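Local coordinates for protein MccF (Escherichia coli, PDB 4IIY) that probably hydrolyses processed microcin C7 and related aminoacyl nucleotides as a serine carboxypeptidase of the S66 family, giving self-immunity to this antibiotic, at residues S115-L129 against Y144-A156. The protein carries 1 engineered substitution. Sequence-based numbering, arbitrary orientation.
Sequences STIGGDNSNSLLPFL and YADTTALLAGIYA. Engineered in segment 144-156: Ala-145 (natural residue Ser). With 1EI (5'-O-(L-alpha-glutamylsulfamoyl)inosine), chain K.
Gly-119 and Asp-146 meet at the glutamyl carbonyl of the bound glutamylsulfamoyl inosine: their backbone N atoms both donate to ligand O, at 2.8 Å from Gly-119 N and 3.0 Å from Asp-146 N. Two amides gripping one carbonyl oxygen are consistent with an oxyanion hole, beside Ala-145, the engineered replacement of the predicted nucleophilic serine. Gly-118 N reaches sulfamoyl OAF; a side chain on Gly-118 would run into ligand O.

Behind this shell, the Asp-146 carboxylate anchors the loop 118-122, through Ser-122 N, where it enters the helical segment 122-127. With CG anti to the backbone N (chi1 -180°), it extends toward the backbone of Asp-120, and the syn lone pair of OD2 takes Ser-122 N at 2.8 Å, N-H...O angle 153°. Ser-122 OG sits 2.9 Å from Asp-146 O and 3.0 Å from Asp-146 OD2. A water bridges Asp-146 OD1 and Asn-123 N. Replacing Asp-146 by an alanine removes the carboxylate and would probably leave Ser-122 N without its acceptor and the loop 118-122 less firmly held.

Farther along, Leu-150 CD2 packs 3.9 Å from Leu-126 CD2, and Leu-129 crosses Ile-154 at about a right angle. Gly-153 leaves room for Leu-126, which a CB would hit. Helix 148-158 thus packs against the loop following strand 110-115, with Phe-49 of strand 45-49 touching Thr-147 and Leu-150, and strand 162-164 flanking Thr-148 and Ile-154.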
loop_
_atom_site.group_PDB
_atom_site.type_symbol
_atom_site.label_atom_id
_atom_site.label_comp_id
_atom_site.label_asym_id
_atom_site.label_seq_id
_atom_site.Cartn_x
_atom_site.Cartn_y
_atom_site.Cartn_z
ATOM N N SER B 115 -12.957 13.960 11.827
ATOM C CA SER B 115 -13.211 13.369 10.529
ATOM C C SER B 115 -14.637 12.850 10.428
ATOM O O SER B 115 -15.146 12.280 11.391
ATOM C CB SER B 115 -12.231 12.217 10.328
ATOM O OG SER B 115 -12.496 11.518 9.133
ATOM N N THR B 116 -15.280 13.017 9.276
ATOM C CA THR B 116 -16.560 12.338 9.062
ATOM C C THR B 116 -16.376 10.829 8.819
ATOM O O THR B 116 -17.139 10.006 9.347
ATOM C CB THR B 116 -17.350 12.926 7.887
ATOM O OG1 THR B 116 -16.553 12.843 6.699
ATOM C CG2 THR B 116 -17.749 14.382 8.157
ATOM N N ILE B 117 -15.365 10.491 8.015
ATOM C CA ILE B 117 -15.045 9.123 7.617
ATOM C C ILE B 117 -13.715 9.167 6.871
ATOM O O ILE B 117 -13.256 10.238 6.466
ATOM C CB ILE B 117 -16.146 8.528 6.701
ATOM C CG1 ILE B 117 -16.092 6.996 6.670
ATOM C CG2 ILE B 117 -16.067 9.119 5.291
ATOM C CD1 ILE B 117 -17.404 6.354 6.204
ATOM N N GLY B 118 -13.109 8.006 6.677
ATOM C CA GLY B 118 -11.874 7.895 5.924
ATOM C C GLY B 118 -12.087 7.680 4.439
ATOM O O GLY B 118 -12.844 8.417 3.799
ATOM N N GLY B 119 -11.400 6.682 3.893
ATOM C CA GLY B 119 -11.417 6.410 2.471
ATOM C C GLY B 119 -10.042 5.942 2.025
ATOM O O GLY B 119 -9.573 4.883 2.443
ATOM N N ASP B 120 -9.384 6.749 1.195
ATOM C CA ASP B 120 -8.107 6.386 0.581
ATOM C C ASP B 120 -7.175 7.580 0.362
ATOM O O ASP B 120 -5.991 7.377 0.080
ATOM C CB ASP B 120 -8.341 5.747 -0.791
ATOM C CG ASP B 120 -8.989 4.394 -0.705
ATOM O OD1 ASP B 120 -8.264 3.398 -0.498
ATOM O OD2 ASP B 120 -10.222 4.322 -0.862
ATOM N N ASN B 121 -7.692 8.805 0.451
ATOM C CA ASN B 121 -7.067 9.930 -0.247
ATOM C C ASN B 121 -6.615 11.114 0.594
ATOM O O ASN B 121 -6.241 12.153 0.040
ATOM C CB ASN B 121 -7.978 10.388 -1.400
ATOM C CG ASN B 121 -8.180 9.299 -2.415
ATOM O OD1 ASN B 121 -9.292 8.862 -2.664
ATOM N ND2 ASN B 121 -7.081 8.806 -2.974
ATOM N N SER B 122 -6.623 10.992 1.912
ATOM C CA SER B 122 -6.242 12.152 2.707
ATOM C C SER B 122 -4.760 12.497 2.583
ATOM O O SER B 122 -4.397 13.661 2.768
ATOM C CB SER B 122 -6.672 12.030 4.167
ATOM O OG SER B 122 -5.838 11.152 4.889
ATOM N N ASN B 123 -3.913 11.527 2.228
ATOM C CA ASN B 123 -2.495 11.855 2.037
ATOM C C ASN B 123 -2.277 12.956 0.994
ATOM O O ASN B 123 -1.308 13.711 1.086
ATOM C CB ASN B 123 -1.609 10.620 1.768
ATOM C CG ASN B 123 -1.861 9.973 0.406
ATOM O OD1 ASN B 123 -2.995 9.930 -0.083
ATOM N ND2 ASN B 123 -0.796 9.448 -0.210
ATOM N N SER B 124 -3.176 13.058 0.017
ATOM C CA SER B 124 -3.049 14.094 -1.010
ATOM C C SER B 124 -3.021 15.504 -0.432
ATOM O O SER B 124 -2.458 16.417 -1.042
ATOM C CB SER B 124 -4.202 14.029 -2.002
ATOM O OG SER B 124 -4.164 12.859 -2.787
ATOM N N LEU B 125 -3.677 15.698 0.709
ATOM C CA LEU B 125 -3.861 17.032 1.273
ATOM C C LEU B 125 -2.606 17.599 1.904
ATOM O O LEU B 125 -2.524 18.811 2.113
ATOM C CB LEU B 125 -4.941 17.017 2.358
ATOM C CG LEU B 125 -6.415 17.032 1.966
ATOM C CD1 LEU B 125 -6.785 15.853 1.076
ATOM C CD2 LEU B 125 -7.271 17.070 3.220
ATOM N N LEU B 126 -1.649 16.739 2.243
ATOM C CA LEU B 126 -0.559 17.141 3.126
ATOM C C LEU B 126 0.287 18.342 2.683
ATOM O O LEU B 126 0.654 19.151 3.521
ATOM C CB LEU B 126 0.300 15.928 3.512
ATOM C CG LEU B 126 -0.433 14.928 4.422
ATOM C CD1 LEU B 126 0.362 13.630 4.543
ATOM C CD2 LEU B 126 -0.706 15.523 5.795
ATOM N N PRO B 127 0.582 18.478 1.383
ATOM C CA PRO B 127 1.352 19.667 0.986
ATOM C C PRO B 127 0.595 20.987 1.158
ATOM O O PRO B 127 1.223 22.048 1.076
ATOM C CB PRO B 127 1.636 19.420 -0.499
ATOM C CG PRO B 127 1.497 17.934 -0.683
ATOM C CD PRO B 127 0.383 17.549 0.261
ATOM N N PHE B 128 -0.709 20.929 1.404
ATOM C CA PHE B 128 -1.583 22.099 1.312
ATOM C C PHE B 128 -2.203 22.516 2.643
ATOM O O PHE B 128 -2.953 23.500 2.706
ATOM C CB PHE B 128 -2.688 21.834 0.280
ATOM C CG PHE B 128 -2.160 21.428 -1.061
ATOM C CD1 PHE B 128 -1.551 22.366 -1.885
ATOM C CD2 PHE B 128 -2.226 20.105 -1.488
ATOM C CE1 PHE B 128 -1.035 22.001 -3.124
ATOM C CE2 PHE B 128 -1.720 19.729 -2.719
ATOM C CZ PHE B 128 -1.126 20.679 -3.544
ATOM N N LEU B 129 -1.905 21.783 3.712
ATOM C CA LEU B 129 -2.441 22.148 5.023
ATOM C C LEU B 129 -1.695 23.342 5.588
ATOM O O LEU B 129 -0.498 23.515 5.347
ATOM C CB LEU B 129 -2.366 20.988 6.017
ATOM C CG LEU B 129 -3.129 19.726 5.643
ATOM C CD1 LEU B 129 -3.080 18.754 6.817
ATOM C CD2 LEU B 129 -4.569 20.063 5.283
ATOM N N TYR B 144 -9.645 8.241 12.262
ATOM C CA TYR B 144 -8.899 6.989 12.161
ATOM C C TYR B 144 -8.822 6.529 10.711
ATOM O O TYR B 144 -9.222 7.259 9.801
ATOM C CB TYR B 144 -9.469 5.917 13.119
ATOM C CG TYR B 144 -10.803 5.306 12.737
ATOM C CD1 TYR B 144 -10.862 4.033 12.192
ATOM C CD2 TYR B 144 -12.005 5.983 12.954
ATOM C CE1 TYR B 144 -12.075 3.449 11.852
ATOM C CE2 TYR B 144 -13.215 5.403 12.629
ATOM C CZ TYR B 144 -13.242 4.148 12.071
ATOM O OH TYR B 144 -14.471 3.614 11.743
ATOM N N ALA B 145 -8.289 5.336 10.489
ATOM C CA ALA B 145 -8.320 4.729 9.165
ATOM C C ALA B 145 -7.510 5.589 8.198
ATOM O O ALA B 145 -6.383 5.963 8.516
ATOM C CB ALA B 145 -9.753 4.534 8.698
ATOM N N ASP B 146 -8.044 5.904 7.024
ATOM C CA ASP B 146 -7.295 6.740 6.079
ATOM C C ASP B 146 -6.822 8.063 6.672
ATOM O O ASP B 146 -5.803 8.635 6.239
ATOM C CB ASP B 146 -8.138 7.035 4.838
ATOM C CG ASP B 146 -7.391 7.883 3.843
ATOM O OD1 ASP B 146 -6.457 7.355 3.215
ATOM O OD2 ASP B 146 -7.713 9.086 3.720
ATOM N N THR B 147 -7.572 8.580 7.638
ATOM C CA THR B 147 -7.222 9.865 8.236
ATOM C C THR B 147 -5.896 9.822 9.006
ATOM O O THR B 147 -5.334 10.865 9.351
ATOM C CB THR B 147 -8.378 10.373 9.102
ATOM O OG1 THR B 147 -9.610 10.092 8.425
ATOM C CG2 THR B 147 -8.268 11.877 9.318
ATOM N N THR B 148 -5.381 8.618 9.250
ATOM C CA THR B 148 -4.017 8.451 9.728
ATOM C C THR B 148 -3.019 9.341 8.992
ATOM O O THR B 148 -2.089 9.873 9.592
ATOM C CB THR B 148 -3.568 6.985 9.543
ATOM O OG1 THR B 148 -4.369 6.121 10.355
ATOM C CG2 THR B 148 -2.101 6.788 9.924
ATOM N N ALA B 149 -3.180 9.492 7.682
ATOM C CA ALA B 149 -2.218 10.306 6.938
ATOM C C ALA B 149 -2.149 11.729 7.501
ATOM O O ALA B 149 -1.064 12.311 7.613
ATOM C CB ALA B 149 -2.553 10.322 5.454
ATOM N N LEU B 150 -3.302 12.286 7.857
ATOM C CA LEU B 150 -3.366 13.618 8.459
ATOM C C LEU B 150 -2.896 13.633 9.906
ATOM O O LEU B 150 -2.170 14.537 10.315
ATOM C CB LEU B 150 -4.780 14.189 8.398
ATOM C CG LEU B 150 -5.436 14.236 7.027
ATOM C CD1 LEU B 150 -6.733 15.016 7.129
ATOM C CD2 LEU B 150 -4.506 14.865 5.984
ATOM N N LEU B 151 -3.303 12.645 10.697
ATOM C CA LEU B 151 -2.912 12.608 12.104
ATOM C C LEU B 151 -1.400 12.515 12.227
ATOM O O LEU B 151 -0.778 13.253 13.005
ATOM C CB LEU B 151 -3.555 11.417 12.809
ATOM C CG LEU B 151 -5.086 11.367 12.811
ATOM C CD1 LEU B 151 -5.573 10.043 13.369
ATOM C CD2 LEU B 151 -5.691 12.530 13.596
ATOM N N ALA B 152 -0.812 11.600 11.463
ATOM C CA ALA B 152 0.632 11.400 11.497
ATOM C C ALA B 152 1.371 12.573 10.846
ATOM O O ALA B 152 2.397 13.032 11.358
ATOM C CB ALA B 152 0.999 10.087 10.823
ATOM N N GLY B 153 0.871 13.047 9.712
ATOM C CA GLY B 153 1.513 14.140 9.012
ATOM C C GLY B 153 1.527 15.434 9.810
ATOM O O GLY B 153 2.524 16.160 9.834
ATOM N N ILE B 154 0.420 15.736 10.476
ATOM C CA ILE B 154 0.342 16.922 11.320
ATOM C C ILE B 154 1.308 16.801 12.495
ATOM O O ILE B 154 2.015 17.756 12.830
ATOM C CB ILE B 154 -1.108 17.184 11.783
ATOM C CG1 ILE B 154 -1.944 17.668 10.596
ATOM C CG2 ILE B 154 -1.141 18.186 12.924
ATOM C CD1 ILE B 154 -3.440 17.717 10.854
ATOM N N TYR B 155 1.369 15.632 13.114
ATOM C CA TYR B 155 2.333 15.416 14.191
ATOM C C TYR B 155 3.770 15.623 13.698
ATOM O O TYR B 155 4.580 16.300 14.344
ATOM C CB TYR B 155 2.159 14.013 14.791
ATOM C CG TYR B 155 3.206 13.667 15.823
ATOM C CD1 TYR B 155 3.184 14.234 17.086
ATOM C CD2 TYR B 155 4.238 12.782 15.521
ATOM C CE1 TYR B 155 4.156 13.919 18.026
ATOM C CE2 TYR B 155 5.208 12.459 16.455
ATOM C CZ TYR B 155 5.159 13.031 17.705
ATOM O OH TYR B 155 6.138 12.704 18.625
ATOM N N ALA B 156 4.093 15.041 12.550
ATOM C CA ALA B 156 5.439 15.154 11.988
ATOM C C ALA B 156 5.834 16.611 11.749
ATOM O O ALA B 156 6.976 17.001 12.014
ATOM C CB ALA B 156 5.557 14.341 10.694
HETATM O O6 1EI K . -21.437 0.024 3.159
HETATM C C6 1EI K . -20.890 -0.251 4.249
HETATM N N1 1EI K . -21.336 -1.261 5.023
HETATM C C2 1EI K . -20.760 -1.566 6.199
HETATM N N3 1EI K . -19.708 -0.896 6.698
HETATM C C5 1EI K . -19.736 0.531 4.726
HETATM C C4 1EI K . -19.172 0.137 6.014
HETATM N N7 1EI K . -19.010 1.581 4.290
HETATM C C8 1EI K . -18.057 1.836 5.218
HETATM N N9 1EI K . -18.162 0.970 6.238
HETATM C "C1'" 1EI K . -17.301 0.918 7.432
HETATM O "O4'" 1EI K . -16.820 2.204 7.796
HETATM C "C2'" 1EI K . -16.074 0.096 7.101
HETATM O "O2'" 1EI K . -16.302 -1.276 7.426
HETATM C "C3'" 1EI K . -15.000 0.713 7.969
HETATM O "O3'" 1EI K . -14.778 -0.113 9.110
HETATM C "C4'" 1EI K . -15.561 2.042 8.443
HETATM C "C5'" 1EI K . -14.628 3.201 8.117
HETATM O "O5'" 1EI K . -14.462 3.340 6.703
HETATM S SBF 1EI K . -13.289 4.181 6.184
HETATM O OAE 1EI K . -13.676 4.788 4.929
HETATM O OAF 1EI K . -13.014 5.162 7.200
HETATM N NAQ 1EI K . -12.093 3.210 6.029
HETATM C C 1EI K . -10.819 3.538 5.727
HETATM O O 1EI K . -10.362 4.660 5.535
HETATM C CA 1EI K . -9.846 2.396 5.660
HETATM N N 1EI K . -10.531 1.125 5.816
HETATM C CB 1EI K . -9.070 2.456 4.349
HETATM C CG 1EI K . -7.618 2.030 4.548
HETATM C CD 1EI K . -7.506 0.523 4.577
HETATM O OE1 1EI K . -8.529 -0.156 4.799
HETATM O OE2 1EI K . -6.388 0.017 4.376
HETATM O O HOH W 1 -11.644 9.017 9.904
HETATM O O HOH W 2 -4.313 8.599 2.191
#